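Local atomic coordinates of FAD:protein FMN transferase (Pseudomonas stutzeri ATCC 14405 = CCUG 16156, PDB entry 5MGY), a protein that probably transfers FMN from FAD to a threonine hydroxyl of a target protein, releasing AMP in a magnesium-dependent reaction that matures flavoproteins such as NosR. Residues Glu82-Gly87 and Leu153-Ile158; Ala160-Asp165 and Ser266-Asp271. One frame throughout, in Å; residues are numbered along the deposited sequence.

Contact 1 of 2, residues Glu82-Gly87 and Leu153-Ile158; sequences ELVAAG and LDFNSI. With MG (magnesium ion), chain I.
Leu83 and Val84 of helix 78-93 pack against the Phe155 ring in a helix-on-loop contact of the ApbE fold, where the loop leading into helix 159-173 also delivers a magnesium ligand. The ring is approached at two places. Val84 CG2 lies at its edge, near the ring plane, 3.8 Å from Phe155 CZ, whereas Leu83 CB comes in obliquely, 3.7 Å from Phe155 CE1. Leu83 CD1 extends the latter approach, reaching 3.7 Å from Phe155 CD1. The Val84 methyl is placed by its torsion: with CG1 anti to the backbone N (chi1 161°), CG2 is the branch turned to the ring, and it also meets Leu153 CD1 at 4.2 Å. Leu100 and Val62 touch Phe155 as well, so the ring sits in an apolar setting. With the ring cut back to an alanine methyl, Leu83 and Val84 would probably lose their shared aromatic partner, and a gap is likely to open between helix and loop. Upstream, Asp154 forms an Asx turn, its OD2 accepting from Asn156 N at 2.8 Å. Downstream, the carbonyl of Ser157, not its hydroxyl, binds magnesium, with O 2.4 Å from the ion; Asp271 and Thr275 supply the other protein ligands. Next to this ligand, Ile158 holds CG1 between its backbone N and carbonyl carbon (chi1 52°), and its extended chain ends with CD1 3.8 Å from Leu83 O.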
ATOM      1  N   GLU A  82       9.644 -10.220   7.488  1.00 46.26           N
ATOM      2  CA  GLU A  82       8.881 -10.548   6.302  1.00 46.96           C
ATOM      3  C   GLU A  82       8.756  -9.274   5.397  1.00 42.90           C
ATOM      4  O   GLU A  82       9.021  -9.317   4.209  1.00 42.89           O
ATOM      5  CB  GLU A  82       7.490 -11.152   6.666  1.00 53.09           C
ATOM      6  CG  GLU A  82       6.829 -11.955   5.522  1.00 57.94           C
ATOM      7  CD  GLU A  82       5.342 -12.259   5.700  1.00 59.00           C
ATOM      8  OE1 GLU A  82       4.618 -12.510   4.670  1.00 56.94           O
ATOM      9  OE2 GLU A  82       4.913 -12.264   6.876  1.00 58.54           O
ATOM     10  N   LEU A  83       8.406  -8.153   5.987  1.00 37.14           N
ATOM     11  CA  LEU A  83       8.149  -6.978   5.237  1.00 36.43           C
ATOM     12  C   LEU A  83       9.402  -6.367   4.688  1.00 38.15           C
ATOM     13  O   LEU A  83       9.369  -5.796   3.597  1.00 40.90           O
ATOM     14  CB  LEU A  83       7.438  -5.926   6.100  1.00 37.03           C
ATOM     15  CG  LEU A  83       5.978  -6.168   6.482  1.00 37.12           C
ATOM     16  CD1 LEU A  83       5.353  -4.833   6.754  1.00 40.32           C
ATOM     17  CD2 LEU A  83       5.158  -6.823   5.401  1.00 39.19           C
ATOM     18  N   VAL A  84      10.505  -6.437   5.442  1.00 38.01           N
ATOM     19  CA  VAL A  84      11.787  -5.926   4.962  1.00 33.75           C
ATOM     20  C   VAL A  84      12.170  -6.701   3.750  1.00 30.73           C
ATOM     21  O   VAL A  84      12.597  -6.148   2.786  1.00 33.03           O
ATOM     22  CB  VAL A  84      12.907  -5.990   6.042  1.00 34.47           C
ATOM     23  CG1 VAL A  84      14.294  -5.900   5.406  1.00 31.89           C
ATOM     24  CG2 VAL A  84      12.715  -4.850   7.050  1.00 35.48           C
ATOM     25  N   ALA A  85      11.985  -7.995   3.805  1.00 30.33           N
ATOM     26  CA  ALA A  85      12.319  -8.843   2.693  1.00 33.18           C
ATOM     27  C   ALA A  85      11.437  -8.579   1.435  1.00 35.00           C
ATOM     28  O   ALA A  85      11.960  -8.411   0.310  1.00 36.78           O
ATOM     29  CB  ALA A  85      12.205 -10.289   3.134  1.00 33.53           C
ATOM     30  N   ALA A  86      10.119  -8.502   1.642  1.00 33.95           N
ATOM     31  CA  ALA A  86       9.224  -8.179   0.574  1.00 34.57           C
ATOM     32  C   ALA A  86       9.615  -6.848  -0.016  1.00 36.11           C
ATOM     33  O   ALA A  86       9.542  -6.702  -1.232  1.00 38.93           O
ATOM     34  CB  ALA A  86       7.788  -8.147   1.048  1.00 33.28           C
ATOM     35  N   GLY A  87      10.013  -5.905   0.847  1.00 36.67           N
ATOM     36  CA  GLY A  87      10.407  -4.558   0.440  1.00 37.03           C
ATOM     37  C   GLY A  87      11.655  -4.574  -0.422  1.00 38.80           C
ATOM     38  O   GLY A  87      11.813  -3.765  -1.333  1.00 36.48           O
ATOM     39  N   LEU A 153      13.151   3.203   9.346  1.00 32.67           N
ATOM     40  CA  LEU A 153      12.193   2.519   8.531  1.00 30.60           C
ATOM     41  C   LEU A 153      10.808   3.067   8.657  1.00 30.67           C
ATOM     42  O   LEU A 153      10.462   3.695   9.651  1.00 31.91           O
ATOM     43  CB  LEU A 153      12.189   1.054   8.885  1.00 30.96           C
ATOM     44  CG  LEU A 153      13.562   0.362   8.745  1.00 30.68           C
ATOM     45  CD1 LEU A 153      13.445  -1.148   8.912  1.00 31.14           C
ATOM     46  CD2 LEU A 153      14.222   0.707   7.437  1.00 29.42           C
ATOM     47  N   ASP A 154      10.043   2.881   7.589  1.00 32.46           N
ATOM     48  CA  ASP A 154       8.610   3.239   7.508  1.00 34.89           C
ATOM     49  C   ASP A 154       7.934   2.225   6.563  1.00 34.41           C
ATOM     50  O   ASP A 154       8.352   2.034   5.421  1.00 34.39           O
ATOM     51  CB  ASP A 154       8.390   4.669   6.974  1.00 36.74           C
ATOM     52  CG  ASP A 154       6.935   5.146   7.118  1.00 38.64           C
ATOM     53  OD1 ASP A 154       6.648   6.281   7.619  1.00 42.44           O
ATOM     54  OD2 ASP A 154       6.060   4.360   6.761  1.00 38.92           O
ATOM     55  N   PHE A 155       6.869   1.611   7.035  1.00 33.67           N
ATOM     56  CA  PHE A 155       6.295   0.511   6.344  1.00 34.33           C
ATOM     57  C   PHE A 155       4.986   0.878   5.662  1.00 33.70           C
ATOM     58  O   PHE A 155       4.303  -0.001   5.125  1.00 35.61           O
ATOM     59  CB  PHE A 155       6.105  -0.673   7.353  1.00 37.68           C
ATOM     60  CG  PHE A 155       7.392  -1.395   7.667  1.00 37.34           C
ATOM     61  CD1 PHE A 155       7.996  -2.236   6.725  1.00 36.37           C
ATOM     62  CD2 PHE A 155       8.004  -1.204   8.879  1.00 37.38           C
ATOM     63  CE1 PHE A 155       9.200  -2.848   7.003  1.00 37.83           C
ATOM     64  CE2 PHE A 155       9.203  -1.818   9.168  1.00 38.55           C
ATOM     65  CZ  PHE A 155       9.814  -2.636   8.227  1.00 38.72           C
ATOM     66  N   ASN A 156       4.640   2.165   5.654  1.00 33.79           N
ATOM     67  CA  ASN A 156       3.287   2.619   5.278  1.00 32.22           C
ATOM     68  C   ASN A 156       2.984   2.323   3.836  1.00 31.93           C
ATOM     69  O   ASN A 156       1.867   2.073   3.511  1.00 34.11           O
ATOM     70  CB  ASN A 156       3.036   4.115   5.570  1.00 31.80           C
ATOM     71  CG  ASN A 156       2.221   4.381   6.845  1.00 31.53           C
ATOM     72  OD1 ASN A 156       1.363   3.612   7.251  1.00 32.56           O
ATOM     73  ND2 ASN A 156       2.449   5.520   7.421  1.00 31.74           N
ATOM     74  N   SER A 157       3.976   2.265   2.977  1.00 34.81           N
ATOM     75  CA  SER A 157       3.731   2.054   1.558  1.00 35.44           C
ATOM     76  C   SER A 157       3.204   0.643   1.264  1.00 33.77           C
ATOM     77  O   SER A 157       2.474   0.465   0.249  1.00 34.81           O
ATOM     78  CB  SER A 157       4.992   2.376   0.743  1.00 36.07           C
ATOM     79  OG  SER A 157       6.022   1.507   1.100  1.00 39.33           O
ATOM     80  N   ILE A 158       3.550  -0.313   2.146  1.00 31.13           N
ATOM     81  CA  ILE A 158       2.997  -1.711   2.153  1.00 31.77           C
ATOM     82  C   ILE A 158       2.112  -2.276   3.309  1.00 31.38           C
ATOM     83  O   ILE A 158       1.528  -3.374   3.154  1.00 29.65           O
ATOM     84  CB  ILE A 158       4.069  -2.780   1.870  1.00 30.17           C
ATOM     85  CG1 ILE A 158       5.270  -2.658   2.767  1.00 32.93           C
ATOM     86  CG2 ILE A 158       4.539  -2.618   0.482  1.00 31.11           C
ATOM     87  CD1 ILE A 158       6.302  -3.802   2.609  1.00 31.62           C
TER
HETATM   88 MG    MG I 401       1.100   2.189  -0.567  1.00 51.00          MG

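Contact 2 of 2, residues Ala160-Asp165 and Ser266-Asp271. With MG (magnesium ion), chain I.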
ATOM      1  N   ALA A 160      -0.979  -1.629   4.805  1.00 28.69           N
ATOM      2  CA  ALA A 160      -2.401  -1.887   4.548  1.00 27.51           C
ATOM      3  C   ALA A 160      -2.597  -3.100   3.649  1.00 25.80           C
ATOM      4  O   ALA A 160      -3.434  -3.952   3.895  1.00 25.63           O
ATOM      5  CB  ALA A 160      -3.067  -0.661   3.944  1.00 27.63           C
ATOM      6  N   GLY A 161      -1.777  -3.211   2.639  1.00 24.44           N
ATOM      7  CA  GLY A 161      -1.875  -4.372   1.813  1.00 26.46           C
ATOM      8  C   GLY A 161      -1.536  -5.710   2.411  1.00 26.86           C
ATOM      9  O   GLY A 161      -2.139  -6.715   2.020  1.00 27.76           O
ATOM     10  N   TYR A 162      -0.474  -5.712   3.225  1.00 27.49           N
ATOM     11  CA  TYR A 162      -0.057  -6.838   4.033  1.00 28.54           C
ATOM     12  C   TYR A 162      -1.200  -7.239   4.982  1.00 27.57           C
ATOM     13  O   TYR A 162      -1.552  -8.410   5.054  1.00 29.26           O
ATOM     14  CB  TYR A 162       1.171  -6.439   4.813  1.00 30.16           C
ATOM     15  CG  TYR A 162       1.731  -7.510   5.685  1.00 33.21           C
ATOM     16  CD1 TYR A 162       2.081  -8.744   5.156  1.00 33.85           C
ATOM     17  CD2 TYR A 162       1.942  -7.280   7.080  1.00 36.08           C
ATOM     18  CE1 TYR A 162       2.637  -9.720   5.969  1.00 35.85           C
ATOM     19  CE2 TYR A 162       2.501  -8.246   7.903  1.00 35.40           C
ATOM     20  CZ  TYR A 162       2.838  -9.462   7.342  1.00 36.38           C
ATOM     21  OH  TYR A 162       3.382 -10.427   8.131  1.00 38.53           O
ATOM     22  N   ALA A 163      -1.804  -6.252   5.635  1.00 26.23           N
ATOM     23  CA  ALA A 163      -2.924  -6.448   6.554  1.00 27.00           C
ATOM     24  C   ALA A 163      -4.082  -7.193   5.878  1.00 28.29           C
ATOM     25  O   ALA A 163      -4.667  -8.077   6.480  1.00 31.03           O
ATOM     26  CB  ALA A 163      -3.394  -5.111   7.149  1.00 25.60           C
ATOM     27  N   VAL A 164      -4.368  -6.859   4.620  1.00 29.29           N
ATOM     28  CA  VAL A 164      -5.434  -7.468   3.851  1.00 29.53           C
ATOM     29  C   VAL A 164      -5.085  -8.939   3.630  1.00 30.44           C
ATOM     30  O   VAL A 164      -5.939  -9.831   3.786  1.00 30.69           O
ATOM     31  CB  VAL A 164      -5.606  -6.708   2.508  1.00 29.60           C
ATOM     32  CG1 VAL A 164      -6.424  -7.501   1.475  1.00 30.82           C
ATOM     33  CG2 VAL A 164      -6.282  -5.384   2.758  1.00 29.90           C
ATOM     34  N   ASP A 165      -3.820  -9.195   3.278  1.00 30.58           N
ATOM     35  CA  ASP A 165      -3.391 -10.549   2.976  1.00 29.65           C
ATOM     36  C   ASP A 165      -3.471 -11.357   4.267  1.00 31.60           C
ATOM     37  O   ASP A 165      -4.035 -12.455   4.231  1.00 35.66           O
ATOM     38  CB  ASP A 165      -1.997 -10.639   2.339  1.00 27.75           C
ATOM     39  CG  ASP A 165      -1.940 -10.161   0.881  1.00 28.21           C
ATOM     40  OD1 ASP A 165      -2.967 -10.208   0.150  1.00 29.53           O
ATOM     41  OD2 ASP A 165      -0.825  -9.759   0.410  1.00 27.95           O
ATOM     42  N   SER A 266      -1.218 -10.663  -4.897  1.00 36.15           N
ATOM     43  CA  SER A 266      -0.779 -10.262  -3.580  1.00 36.49           C
ATOM     44  C   SER A 266      -1.136  -8.811  -3.396  1.00 35.77           C
ATOM     45  O   SER A 266      -0.616  -7.967  -4.112  1.00 37.09           O
ATOM     46  CB  SER A 266       0.727 -10.435  -3.492  1.00 35.71           C
ATOM     47  OG  SER A 266       1.210  -9.718  -2.416  1.00 36.80           O
ATOM     48  N   THR A 267      -2.033  -8.524  -2.466  1.00 33.16           N
ATOM     49  CA  THR A 267      -2.390  -7.143  -2.127  1.00 29.94           C
ATOM     50  C   THR A 267      -1.187  -6.368  -1.551  1.00 32.22           C
ATOM     51  O   THR A 267      -1.152  -5.159  -1.602  1.00 30.35           O
ATOM     52  CB  THR A 267      -3.474  -7.195  -1.064  1.00 28.21           C
ATOM     53  OG1 THR A 267      -4.420  -8.184  -1.432  1.00 25.70           O
ATOM     54  CG2 THR A 267      -4.160  -5.900  -0.908  1.00 29.18           C
ATOM     55  N   LEU A 268      -0.228  -7.077  -0.945  1.00 35.02           N
ATOM     56  CA  LEU A 268       0.991  -6.451  -0.442  1.00 35.45           C
ATOM     57  C   LEU A 268       1.729  -5.815  -1.646  1.00 36.19           C
ATOM     58  O   LEU A 268       2.019  -4.592  -1.666  1.00 36.15           O
ATOM     59  CB  LEU A 268       1.859  -7.510   0.282  1.00 35.21           C
ATOM     60  CG  LEU A 268       3.092  -7.006   1.040  1.00 34.90           C
ATOM     61  CD1 LEU A 268       3.699  -8.047   1.955  1.00 33.14           C
ATOM     62  CD2 LEU A 268       4.155  -6.444   0.103  1.00 36.13           C
ATOM     63  N   ARG A 269       2.024  -6.655  -2.634  1.00 37.89           N
ATOM     64  CA  ARG A 269       2.601  -6.232  -3.947  1.00 39.44           C
ATOM     65  C   ARG A 269       1.856  -5.089  -4.644  1.00 35.60           C
ATOM     66  O   ARG A 269       2.492  -4.119  -5.071  1.00 33.80           O
ATOM     67  CB  ARG A 269       2.812  -7.456  -4.887  1.00 40.10           C
ATOM     68  CG  ARG A 269       3.981  -8.271  -4.327  1.00 43.17           C
ATOM     69  CD  ARG A 269       4.800  -9.121  -5.258  1.00 44.85           C
ATOM     70  NE  ARG A 269       5.454  -8.423  -6.390  1.00 46.69           N
ATOM     71  CZ  ARG A 269       6.660  -7.871  -6.392  1.00 44.86           C
ATOM     72  NH1 ARG A 269       7.129  -7.348  -7.507  1.00 44.83           N
ATOM     73  NH2 ARG A 269       7.392  -7.793  -5.300  1.00 49.79           N
ATOM     74  N   ALA A 270       0.533  -5.142  -4.660  1.00 31.83           N
ATOM     75  CA  ALA A 270      -0.213  -4.035  -5.232  1.00 33.35           C
ATOM     76  C   ALA A 270       0.031  -2.722  -4.485  1.00 32.59           C
ATOM     77  O   ALA A 270       0.111  -1.695  -5.087  1.00 32.49           O
ATOM     78  CB  ALA A 270      -1.718  -4.342  -5.289  1.00 34.55           C
ATOM     79  N   ASP A 271       0.151  -2.768  -3.164  1.00 32.00           N
ATOM     80  CA  ASP A 271       0.283  -1.564  -2.332  1.00 30.38           C
ATOM     81  C   ASP A 271       1.666  -0.967  -2.596  1.00 29.65           C
ATOM     82  O   ASP A 271       1.851   0.279  -2.579  1.00 26.13           O
ATOM     83  CB  ASP A 271       0.015  -1.937  -0.827  1.00 30.34           C
ATOM     84  CG  ASP A 271      -0.305  -0.725   0.092  1.00 30.04           C
ATOM     85  OD1 ASP A 271      -0.340  -0.919   1.347  1.00 31.83           O
ATOM     86  OD2 ASP A 271      -0.483   0.423  -0.394  1.00 29.86           O
TER
HETATM   87 MG    MG I 401       1.100   2.189  -0.567  1.00 51.00          MG
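The Asp165 carboxylate, the flat group at the centre of this contact, is met by Thr267 N at its OD1 syn lone pair, while Thr267 OG1 and Leu268 N both come from out of its plane, by 38° and 41°. The motif is a near-antiparallel helix pair (169° between the short axes) in which an aspartate of one helix grips the N-terminus of the other. Asp165 OD1 accepts twice, at 3.0 Å from Thr267 OG1 and 3.2 Å from Thr267 N, and OD2 takes the Leu268 N-H at 3.1 Å. Three bonds, with a weak fourth from Ser266 OG to OD2, thus hold the carboxylate's rotation, and the helix N-terminus would probably favour its negative charge. Ser266 is the N-cap, its OG accepting from Arg269 N at 3.2 Å. The Tyr162 ring is approached obliquely by Leu268 CD1, 3.7 Å from Tyr162 CD1; the two side chains run side by side, and the phenol OH is hydrogen-bonded to Glu82 OE2. Gly161 permits the close approach, its CA being 4.2 Å from Leu268 CA; a CB modelled on the glycine would clash with Thr267 O and Asp271 CB. The second carboxylate, Asp271, divides its oxygens: Gly161 N reaches OD1 from above the plane, an orienting bond for this ligand of the magnesium site, and OD2 lies 2.4 Å from the ion.

How the contacts relate
Contacts 1 and 2 meet at the magnesium ion, to which contact 1 gives a loop carbonyl and contact 2 a helix carboxylate; Thr275, farther along helix 267-292, adds its hydroxyl. Contact 1 is fully buried and its cross-segment interactions are apolar. Contact 2, partly buried though nearer the centre of the chain, relies mainly on hydrogen bonds to two carboxylates. The segments 153-158 and 160-165 are almost consecutive, the loop running directly into helix 159-173. Helix 78-93 also borders both contacts, through Glu82 and through Leu83, which packs on both Tyr162 and Leu268.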